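Local coordinates for protein putative glycosidase ph117-related (Bacteroides thetaiotaomicron, PDB 5A7V) that probably cleaves or phosphorolyses beta-linked mannosides and binds mannose, at residues Thr58-Glu72 and Lys121-Asp133. Numbering follows the deposited sequence.
Sequences TKFYCPMTQDYVAWE and KREKTPVFYPDND. With SO4 (sulfate ion), chain F.
Two aromatic side chains, F60 and W71, reach P126 through different first torsions: F60 places CG anti to its backbone N (chi1 168°), whereas W71 tucks CG between N and the carbonyl carbon (chi1 67°). The compact, puckered pyrrolidine suits the corner these faces form, since two of its carbons can each offer C-H groups to a different ring. Its CG sits over the centre of the F60 ring, 3.5 Å from the centroid, and its CD lies 3.6 Å from the centroid of the W71 five-membered ring, giving two CH-pi contacts. F60 then turns its edge, with CZ leading, onto the face of Y129; the planes of this edge-to-face pair stand at 57°. The indole of W71 also brings a polar N-H: NE1 donates to K124 O at 2.9 Å, approaching from above the carbonyl plane. The same oxygen accepts from a water that also donates to K59 O. Beside this apolar centre, R122 NH2 meets E72 OE1 at 2.9 Å in a salt bridge, in the guanidinium plane but well above that of the carboxylate, while NH1 bonds a sulfate, probably from the crystallisation liquor. Y92 OH also bonds E72 OE1; OE2 takes T58 OG1 and a water shared with E123 O. At the far end P63 packs on D131, and the bent chain of M64 lays SD 3.4 Å from D131 C. In what is consistent with the five-bladed beta-propeller of GH130 enzymes, the contact seats the 60-62/67-69 hairpin on the chain leaving edge strand 121-122 of one blade, with W71 and E72 touching strand 87-95 and P130 resting on strand 143-151 of the next.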
ATOM      1  N   THR A  58       1.759  22.315  12.400  1.00 20.32           N
ATOM      2  CA  THR A  58       2.238  22.572  11.053  1.00 16.26           C
ATOM      3  C   THR A  58       1.056  22.926  10.149  1.00 16.34           C
ATOM      4  O   THR A  58       0.106  22.152   9.974  1.00 21.57           O
ATOM      5  CB  THR A  58       2.981  21.360  10.480  1.00 18.05           C
ATOM      6  OG1 THR A  58       2.283  20.184  10.858  1.00 17.30           O
ATOM      7  CG2 THR A  58       4.390  21.254  11.051  1.00 20.12           C
ATOM      8  N   LYS A  59       1.104  24.087   9.551  1.00 17.95           N
ATOM      9  CA  LYS A  59       0.003  24.564   8.730  1.00 16.60           C
ATOM     10  C   LYS A  59       0.452  24.624   7.260  1.00 16.59           C
ATOM     11  O   LYS A  59       1.639  24.749   6.960  1.00 21.98           O
ATOM     12  CB  LYS A  59      -0.423  25.966   9.214  1.00 19.49           C
ATOM     13  CG  LYS A  59      -0.726  26.110  10.698  1.00 26.94           C
ATOM     14  CD  LYS A  59      -1.930  25.291  11.077  1.00 32.40           C
ATOM     15  CE  LYS A  59      -2.257  25.422  12.559  1.00 39.60           C
ATOM     16  NZ  LYS A  59      -2.815  26.773  12.871  1.00 42.46           N
ATOM     17  N   PHE A  60      -0.538  24.562   6.393  1.00 15.01           N
ATOM     18  CA  PHE A  60      -0.407  24.596   4.939  1.00 17.06           C
ATOM     19  C   PHE A  60      -1.449  25.538   4.410  1.00 15.70           C
ATOM     20  O   PHE A  60      -2.613  25.402   4.778  1.00 15.81           O
ATOM     21  CB  PHE A  60      -0.737  23.138   4.451  1.00 20.54           C
ATOM     22  CG  PHE A  60      -0.946  22.977   2.994  1.00 17.78           C
ATOM     23  CD1 PHE A  60       0.036  23.368   2.096  1.00 18.07           C
ATOM     24  CD2 PHE A  60      -2.114  22.371   2.483  1.00 17.55           C
ATOM     25  CE1 PHE A  60      -0.109  23.138   0.746  1.00 19.28           C
ATOM     26  CE2 PHE A  60      -2.243  22.183   1.120  1.00 16.67           C
ATOM     27  CZ  PHE A  60      -1.243  22.593   0.256  1.00 18.62           C
ATOM     28  N   TYR A  61      -1.081  26.441   3.478  1.00 14.25           N
ATOM     29  CA  TYR A  61      -2.104  27.227   2.774  1.00 13.35           C
ATOM     30  C   TYR A  61      -2.711  26.355   1.687  1.00 13.35           C
ATOM     31  O   TYR A  61      -2.063  26.066   0.666  1.00 13.58           O
ATOM     32  CB  TYR A  61      -1.506  28.513   2.180  1.00 13.51           C
ATOM     33  CG  TYR A  61      -2.544  29.452   1.629  1.00 12.79           C
ATOM     34  CD1 TYR A  61      -2.953  29.374   0.311  1.00 12.10           C
ATOM     35  CD2 TYR A  61      -3.105  30.430   2.430  1.00 15.04           C
ATOM     36  CE1 TYR A  61      -3.878  30.250  -0.215  1.00 13.04           C
ATOM     37  CE2 TYR A  61      -4.028  31.334   1.942  1.00 13.85           C
ATOM     38  CZ  TYR A  61      -4.406  31.250   0.606  1.00 13.61           C
ATOM     39  OH  TYR A  61      -5.327  32.161   0.147  1.00 17.14           O
ATOM     40  N   CYS A  62      -3.932  25.906   1.896  1.00 12.38           N
ATOM     41  CA  CYS A  62      -4.575  24.973   0.996  1.00 12.32           C
ATOM     42  C   CYS A  62      -5.069  25.793  -0.202  1.00 12.91           C
ATOM     43  O   CYS A  62      -5.870  26.729  -0.062  1.00 14.53           O
ATOM     44  CB  CYS A  62      -5.756  24.268   1.685  1.00 13.20           C
ATOM     45  SG  CYS A  62      -6.763  23.322   0.520  1.00 14.02           S
ATOM     46  N   PRO A  63      -4.633  25.411  -1.423  1.00 12.73           N
ATOM     47  CA  PRO A  63      -5.059  26.184  -2.593  1.00 13.55           C
ATOM     48  C   PRO A  63      -6.507  25.991  -2.973  1.00 15.28           C
ATOM     49  O   PRO A  63      -7.035  26.783  -3.758  1.00 17.35           O
ATOM     50  CB  PRO A  63      -4.116  25.691  -3.732  1.00 13.85           C
ATOM     51  CG  PRO A  63      -3.770  24.297  -3.292  1.00 13.97           C
ATOM     52  CD  PRO A  63      -3.687  24.339  -1.790  1.00 12.80           C
ATOM     53  N   MET A  64      -7.148  24.947  -2.419  1.00 16.10           N
ATOM     54  CA  MET A  64      -8.595  24.795  -2.560  1.00 18.99           C
ATOM     55  C   MET A  64      -9.413  25.627  -1.609  1.00 20.49           C
ATOM     56  O   MET A  64     -10.363  26.301  -2.036  1.00 29.48           O
ATOM     57  CB  MET A  64      -8.970  23.324  -2.456  1.00 21.25           C
ATOM     58  CG  MET A  64      -8.405  22.558  -3.615  1.00 22.21           C
ATOM     59  SD  MET A  64      -8.818  23.239  -5.260  1.00 26.56           S
ATOM     60  CE  MET A  64     -10.572  23.315  -5.624  1.00 34.91           C
ATOM     61  N   THR A  65      -9.019  25.594  -0.347  1.00 20.10           N
ATOM     62  CA  THR A  65      -9.707  26.255   0.758  1.00 22.02           C
ATOM     63  C   THR A  65      -9.418  27.788   0.767  1.00 19.98           C
ATOM     64  O   THR A  65     -10.211  28.569   1.304  1.00 20.88           O
ATOM     65  CB  THR A  65      -9.214  25.677   2.147  1.00 21.39           C
ATOM     66  OG1 THR A  65      -9.249  24.246   2.175  1.00 32.85           O
ATOM     67  CG2 THR A  65     -10.128  26.085   3.212  1.00 29.49           C
ATOM     68  N   GLN A  66      -8.215  28.145   0.285  1.00 18.35           N
ATOM     69  CA  GLN A  66      -7.679  29.515   0.399  1.00 18.53           C
ATOM     70  C   GLN A  66      -7.510  29.951   1.838  1.00 19.40           C
ATOM     71  O   GLN A  66      -7.815  31.054   2.200  1.00 21.68           O
ATOM     72  CB  GLN A  66      -8.488  30.511  -0.438  1.00 18.55           C
ATOM     73  CG  GLN A  66      -8.598  30.100  -1.910  1.00 22.36           C
ATOM     74  CD  GLN A  66      -9.481  31.044  -2.701  1.00 32.27           C
ATOM     75  OE1 GLN A  66     -10.629  30.724  -3.033  1.00 52.45           O
ATOM     76  NE2 GLN A  66      -8.968  32.216  -2.969  1.00 39.60           N
ATOM     77  N   ASP A  67      -7.010  29.047   2.661  1.00 20.44           N
ATOM     78  CA  ASP A  67      -6.665  29.386   4.062  0.50 19.95           C
ATOM     79  C   ASP A  67      -5.765  28.301   4.590  1.00 18.23           C
ATOM     80  O   ASP A  67      -5.572  27.242   3.944  1.00 16.85           O
ATOM     81  CB  ASP A  67      -7.897  29.552   5.005  0.50 23.17           C
ATOM     82  CG  ASP A  67      -7.603  30.433   6.287  0.50 26.32           C
ATOM     83  OD1 ASP A  67      -6.455  30.922   6.570  0.50 20.57           O
ATOM     84  OD2 ASP A  67      -8.560  30.595   7.058  0.50 31.51           O
ATOM     85  N   TYR A  68      -5.191  28.577   5.738  1.00 18.85           N
ATOM     86  CA  TYR A  68      -4.272  27.683   6.382  1.00 18.55           C
ATOM     87  C   TYR A  68      -5.033  26.561   7.073  1.00 16.91           C
ATOM     88  O   TYR A  68      -6.002  26.809   7.813  1.00 23.81           O
ATOM     89  CB  TYR A  68      -3.386  28.452   7.392  1.00 20.99           C
ATOM     90  CG  TYR A  68      -2.285  29.184   6.689  1.00 18.44           C
ATOM     91  CD1 TYR A  68      -1.102  28.536   6.362  1.00 20.07           C
ATOM     92  CD2 TYR A  68      -2.445  30.460   6.307  1.00 18.39           C
ATOM     93  CE1 TYR A  68      -0.096  29.178   5.685  1.00 21.11           C
ATOM     94  CE2 TYR A  68      -1.443  31.148   5.600  1.00 18.60           C
ATOM     95  CZ  TYR A  68      -0.285  30.467   5.303  1.00 19.46           C
ATOM     96  OH  TYR A  68       0.665  31.128   4.539  1.00 21.61           O
ATOM     97  N   VAL A  69      -4.567  25.344   6.827  1.00 15.26           N
ATOM     98  CA  VAL A  69      -5.117  24.147   7.451  1.00 16.21           C
ATOM     99  C   VAL A  69      -4.009  23.378   8.148  1.00 14.30           C
ATOM    100  O   VAL A  69      -2.875  23.329   7.659  1.00 14.89           O
ATOM    101  CB  VAL A  69      -5.837  23.234   6.436  1.00 20.29           C
ATOM    102  CG1 VAL A  69      -6.940  23.970   5.738  1.00 21.66           C
ATOM    103  CG2 VAL A  69      -4.926  22.641   5.413  1.00 21.91           C
ATOM    104  N   ALA A  70      -4.349  22.757   9.295  1.00 14.72           N
ATOM    105  CA  ALA A  70      -3.420  21.889  10.004  1.00 13.36           C
ATOM    106  C   ALA A  70      -3.484  20.492   9.342  1.00 12.99           C
ATOM    107  O   ALA A  70      -4.209  19.566   9.765  1.00 14.29           O
ATOM    108  CB  ALA A  70      -3.728  21.867  11.497  1.00 14.12           C
ATOM    109  N   TRP A  71      -2.741  20.395   8.238  1.00 12.73           N
ATOM    110  CA  TRP A  71      -2.885  19.308   7.274  1.00 11.22           C
ATOM    111  C   TRP A  71      -2.496  17.921   7.754  1.00 11.24           C
ATOM    112  O   TRP A  71      -2.868  16.931   7.111  1.00 12.37           O
ATOM    113  CB  TRP A  71      -2.063  19.673   6.015  1.00 12.00           C
ATOM    114  CG  TRP A  71      -0.577  19.702   6.246  1.00 11.78           C
ATOM    115  CD1 TRP A  71       0.154  20.717   6.777  1.00 13.88           C
ATOM    116  CD2 TRP A  71       0.349  18.641   5.989  1.00 11.60           C
ATOM    117  NE1 TRP A  71       1.477  20.373   6.850  1.00 13.29           N
ATOM    118  CE2 TRP A  71       1.634  19.101   6.356  1.00 11.98           C
ATOM    119  CE3 TRP A  71       0.223  17.361   5.438  1.00 11.92           C
ATOM    120  CZ2 TRP A  71       2.782  18.324   6.212  1.00 12.00           C
ATOM    121  CZ3 TRP A  71       1.349  16.594   5.300  1.00 12.40           C
ATOM    122  CH2 TRP A  71       2.628  17.073   5.663  1.00 11.75           C
ATOM    123  N   GLU A  72      -1.738  17.833   8.841  1.00 12.52           N
ATOM    124  CA  GLU A  72      -1.323  16.523   9.384  1.00 11.97           C
ATOM    125  C   GLU A  72      -1.624  16.382  10.875  1.00 11.29           C
ATOM    126  O   GLU A  72      -0.932  15.651  11.600  1.00 12.37           O
ATOM    127  CB  GLU A  72       0.157  16.259   9.062  1.00 12.15           C
ATOM    128  CG  GLU A  72       1.085  17.327   9.602  1.00 12.39           C
ATOM    129  CD  GLU A  72       2.566  17.074   9.372  1.00 12.37           C
ATOM    130  OE1 GLU A  72       2.912  15.983   8.881  1.00 13.94           O
ATOM    131  OE2 GLU A  72       3.396  17.999   9.666  1.00 14.95           O
ATOM    132  N   LYS A 121      13.407  13.052   8.598  1.00 16.53           N
ATOM    133  CA  LYS A 121      13.318  14.515   8.510  1.00 17.02           C
ATOM    134  C   LYS A 121      12.106  14.804   7.648  1.00 16.01           C
ATOM    135  O   LYS A 121      12.089  14.434   6.475  1.00 16.05           O
ATOM    136  CB  LYS A 121      14.564  15.107   7.847  1.00 19.47           C
ATOM    137  CG  LYS A 121      14.523  16.626   7.650  1.00 28.41           C
ATOM    138  CD  LYS A 121      15.915  17.261   7.458  1.00 41.92           C
ATOM    139  CE  LYS A 121      16.737  16.606   6.346  1.00 53.70           C
ATOM    140  NZ  LYS A 121      16.081  16.627   5.000  1.00 61.10           N
ATOM    141  N   ARG A 122      11.077  15.393   8.249  1.00 15.27           N
ATOM    142  CA  ARG A 122       9.811  15.677   7.575  1.00 14.85           C
ATOM    143  C   ARG A 122       9.767  17.091   7.059  1.00 15.02           C
ATOM    144  O   ARG A 122      10.191  18.029   7.748  1.00 18.67           O
ATOM    145  CB  ARG A 122       8.639  15.460   8.530  1.00 15.44           C
ATOM    146  CG  ARG A 122       8.496  14.038   9.027  1.00 15.49           C
ATOM    147  CD  ARG A 122       7.718  13.911  10.305  1.00 16.10           C
ATOM    148  NE  ARG A 122       6.311  14.216  10.115  1.00 14.15           N
ATOM    149  CZ  ARG A 122       5.372  13.925  11.020  1.00 12.45           C
ATOM    150  NH1 ARG A 122       5.706  13.351  12.148  1.00 14.01           N
ATOM    151  NH2 ARG A 122       4.117  14.203  10.778  1.00 13.46           N
ATOM    152  N   GLU A 123       9.171  17.272   5.894  1.00 15.72           N
ATOM    153  CA  GLU A 123       8.850  18.615   5.439  1.00 15.30           C
ATOM    154  C   GLU A 123       7.588  19.133   6.150  1.00 15.16           C
ATOM    155  O   GLU A 123       6.706  18.358   6.531  1.00 15.40           O
ATOM    156  CB  GLU A 123       8.735  18.683   3.914  1.00 16.37           C
ATOM    157  CG  GLU A 123      10.097  18.451   3.264  1.00 18.79           C
ATOM    158  CD  GLU A 123      10.147  18.632   1.764  1.00 19.93           C
ATOM    159  OE1 GLU A 123       9.096  18.745   1.110  1.00 22.81           O
ATOM    160  OE2 GLU A 123      11.299  18.655   1.234  1.00 25.15           O
ATOM    161  N   LYS A 124       7.516  20.442   6.322  1.00 15.24           N
ATOM    162  CA  LYS A 124       6.414  21.065   7.111  1.00 15.22           C
ATOM    163  C   LYS A 124       5.139  21.319   6.339  1.00 15.34           C
ATOM    164  O   LYS A 124       4.086  21.611   6.924  1.00 16.94           O
ATOM    165  CB  LYS A 124       6.890  22.351   7.781  1.00 18.68           C
ATOM    166  CG  LYS A 124       7.950  22.113   8.844  1.00 24.25           C
ATOM    167  CD  LYS A 124       8.600  23.431   9.299  1.00 29.49           C
ATOM    168  CE  LYS A 124       9.472  23.182  10.509  1.00 38.20           C
ATOM    169  NZ  LYS A 124      10.620  22.282  10.182  1.00 43.46           N
ATOM    170  N   THR A 125       5.190  21.126   5.029  1.00 15.02           N
ATOM    171  CA  THR A 125       4.014  21.260   4.168  1.00 13.95           C
ATOM    172  C   THR A 125       3.953  20.017   3.229  1.00 12.98           C
ATOM    173  O   THR A 125       5.004  19.404   2.931  1.00 13.45           O
ATOM    174  CB  THR A 125       4.037  22.538   3.332  1.00 15.52           C
ATOM    175  OG1 THR A 125       5.203  22.570   2.496  1.00 16.81           O
ATOM    176  CG2 THR A 125       4.085  23.788   4.194  1.00 17.27           C
ATOM    177  N   PRO A 126       2.753  19.687   2.750  1.00 12.12           N
ATOM    178  CA  PRO A 126       2.609  18.477   1.899  1.00 11.36           C
ATOM    179  C   PRO A 126       3.199  18.712   0.498  1.00 11.95           C
ATOM    180  O   PRO A 126       3.359  19.860   0.084  1.00 13.38           O
ATOM    181  CB  PRO A 126       1.082  18.261   1.877  1.00 12.28           C
ATOM    182  CG  PRO A 126       0.531  19.672   2.028  1.00 13.12           C
ATOM    183  CD  PRO A 126       1.446  20.324   3.018  1.00 13.24           C
ATOM    184  N   VAL A 127       3.460  17.597  -0.185  1.00 11.52           N
ATOM    185  CA  VAL A 127       4.016  17.626  -1.553  0.50 10.05           C
ATOM    186  C   VAL A 127       2.996  17.270  -2.599  1.00 10.60           C
ATOM    187  O   VAL A 127       3.254  17.460  -3.802  1.00 13.94           O
ATOM    188  CB  VAL A 127       5.243  16.704  -1.732  0.50 10.67           C
ATOM    189  CG1 VAL A 127       6.361  17.142  -0.803  0.50 10.91           C
ATOM    190  CG2 VAL A 127       4.894  15.247  -1.504  0.50  7.11           C
ATOM    191  N   PHE A 128       1.830  16.715  -2.230  1.00 11.21           N
ATOM    192  CA  PHE A 128       0.838  16.263  -3.204  1.00 10.85           C
ATOM    193  C   PHE A 128      -0.532  16.429  -2.564  1.00  9.52           C
ATOM    194  O   PHE A 128      -0.744  15.994  -1.416  1.00 11.18           O
ATOM    195  CB  PHE A 128       1.102  14.802  -3.583  1.00 10.47           C
ATOM    196  CG  PHE A 128       0.304  14.305  -4.769  1.00 10.61           C
ATOM    197  CD1 PHE A 128       0.635  14.756  -6.059  1.00 11.73           C
ATOM    198  CD2 PHE A 128      -0.693  13.360  -4.646  1.00 11.58           C
ATOM    199  CE1 PHE A 128      -0.059  14.290  -7.163  1.00 11.54           C
ATOM    200  CE2 PHE A 128      -1.389  12.877  -5.733  1.00 10.63           C
ATOM    201  CZ  PHE A 128      -1.062  13.326  -7.021  1.00 10.73           C
ATOM    202  N   TYR A 129      -1.465  17.068  -3.272  1.00  9.66           N
ATOM    203  CA  TYR A 129      -2.724  17.495  -2.664  1.00 10.24           C
ATOM    204  C   TYR A 129      -3.718  17.910  -3.714  1.00 10.93           C
ATOM    205  O   TYR A 129      -3.292  18.271  -4.866  1.00 11.77           O
ATOM    206  CB  TYR A 129      -2.449  18.661  -1.687  1.00 11.17           C
ATOM    207  CG  TYR A 129      -1.426  19.715  -2.155  1.00 11.25           C
ATOM    208  CD1 TYR A 129      -1.772  20.741  -3.031  1.00 13.12           C
ATOM    209  CD2 TYR A 129      -0.108  19.611  -1.786  1.00 11.48           C
ATOM    210  CE1 TYR A 129      -0.811  21.636  -3.504  1.00 16.21           C
ATOM    211  CE2 TYR A 129       0.861  20.514  -2.209  1.00 13.50           C
ATOM    212  CZ  TYR A 129       0.494  21.532  -3.059  1.00 16.82           C
ATOM    213  OH  TYR A 129       1.427  22.459  -3.490  1.00 24.41           O
ATOM    214  N   PRO A 130      -4.990  18.004  -3.380  1.00 11.02           N
ATOM    215  CA  PRO A 130      -5.980  18.513  -4.327  1.00 11.54           C
ATOM    216  C   PRO A 130      -5.740  20.002  -4.614  1.00 11.30           C
ATOM    217  O   PRO A 130      -5.274  20.758  -3.735  1.00 11.47           O
ATOM    218  CB  PRO A 130      -7.321  18.264  -3.643  1.00 11.11           C
ATOM    219  CG  PRO A 130      -6.983  18.166  -2.190  1.00 12.04           C
ATOM    220  CD  PRO A 130      -5.632  17.557  -2.120  1.00 11.11           C
ATOM    221  N   ASP A 131      -5.924  20.390  -5.867  1.00 11.37           N
ATOM    222  CA  ASP A 131      -5.578  21.762  -6.319  1.00 11.74           C
ATOM    223  C   ASP A 131      -6.488  22.158  -7.466  1.00 11.22           C
ATOM    224  O   ASP A 131      -7.371  21.387  -7.893  1.00 12.38           O
ATOM    225  CB  ASP A 131      -4.051  21.811  -6.609  1.00 11.58           C
ATOM    226  CG  ASP A 131      -3.394  23.209  -6.579  1.00 12.31           C
ATOM    227  OD1 ASP A 131      -4.077  24.255  -6.722  1.00 12.87           O
ATOM    228  OD2 ASP A 131      -2.137  23.204  -6.371  1.00 14.24           O
ATOM    229  N   ASN A 132      -6.249  23.379  -7.979  1.00 10.64           N
ATOM    230  CA  ASN A 132      -7.041  23.982  -9.041  1.00 11.34           C
ATOM    231  C   ASN A 132      -6.532  23.467 -10.400  1.00 11.31           C
ATOM    232  O   ASN A 132      -5.899  24.184 -11.182  1.00 13.22           O
ATOM    233  CB  ASN A 132      -6.935  25.504  -8.940  1.00 11.58           C
ATOM    234  CG  ASN A 132      -7.342  26.030  -7.577  1.00 11.85           C
ATOM    235  OD1 ASN A 132      -6.496  26.450  -6.706  1.00 16.52           O
ATOM    236  ND2 ASN A 132      -8.590  26.018  -7.380  1.00 10.91           N
ATOM    237  N   ASP A 133      -6.777  22.187 -10.653  1.00 12.02           N
ATOM    238  CA  ASP A 133      -6.110  21.432 -11.680  1.00 12.12           C
ATOM    239  C   ASP A 133      -7.128  20.552 -12.424  1.00 11.24           C
ATOM    240  O   ASP A 133      -8.353  20.635 -12.184  1.00 13.23           O
ATOM    241  CB  ASP A 133      -4.898  20.676 -11.068  1.00 12.40           C
ATOM    242  CG  ASP A 133      -5.283  19.593 -10.052  1.00 13.20           C
ATOM    243  OD1 ASP A 133      -6.395  19.054 -10.162  1.00 12.89           O
ATOM    244  OD2 ASP A 133      -4.409  19.329  -9.203  1.00 13.42           O
TER
HETATM  245  S   SO4 F1387       7.421  12.451  14.874  1.00 23.84           S
HETATM  246  O1  SO4 F1387       8.105  12.952  13.633  1.00 27.00           O
HETATM  247  O2  SO4 F1387       6.307  11.553  14.484  1.00 20.74           O
HETATM  248  O3  SO4 F1387       6.920  13.616  15.647  1.00 30.53           O
HETATM  249  O4  SO4 F1387       8.388  11.679  15.709  1.00 31.16           O
HETATM  250  O   HOH W   1       3.925  24.150   8.220  1.00 27.21           O
HETATM  251  O   HOH W   2       5.941  17.555   9.154  1.00 17.20           O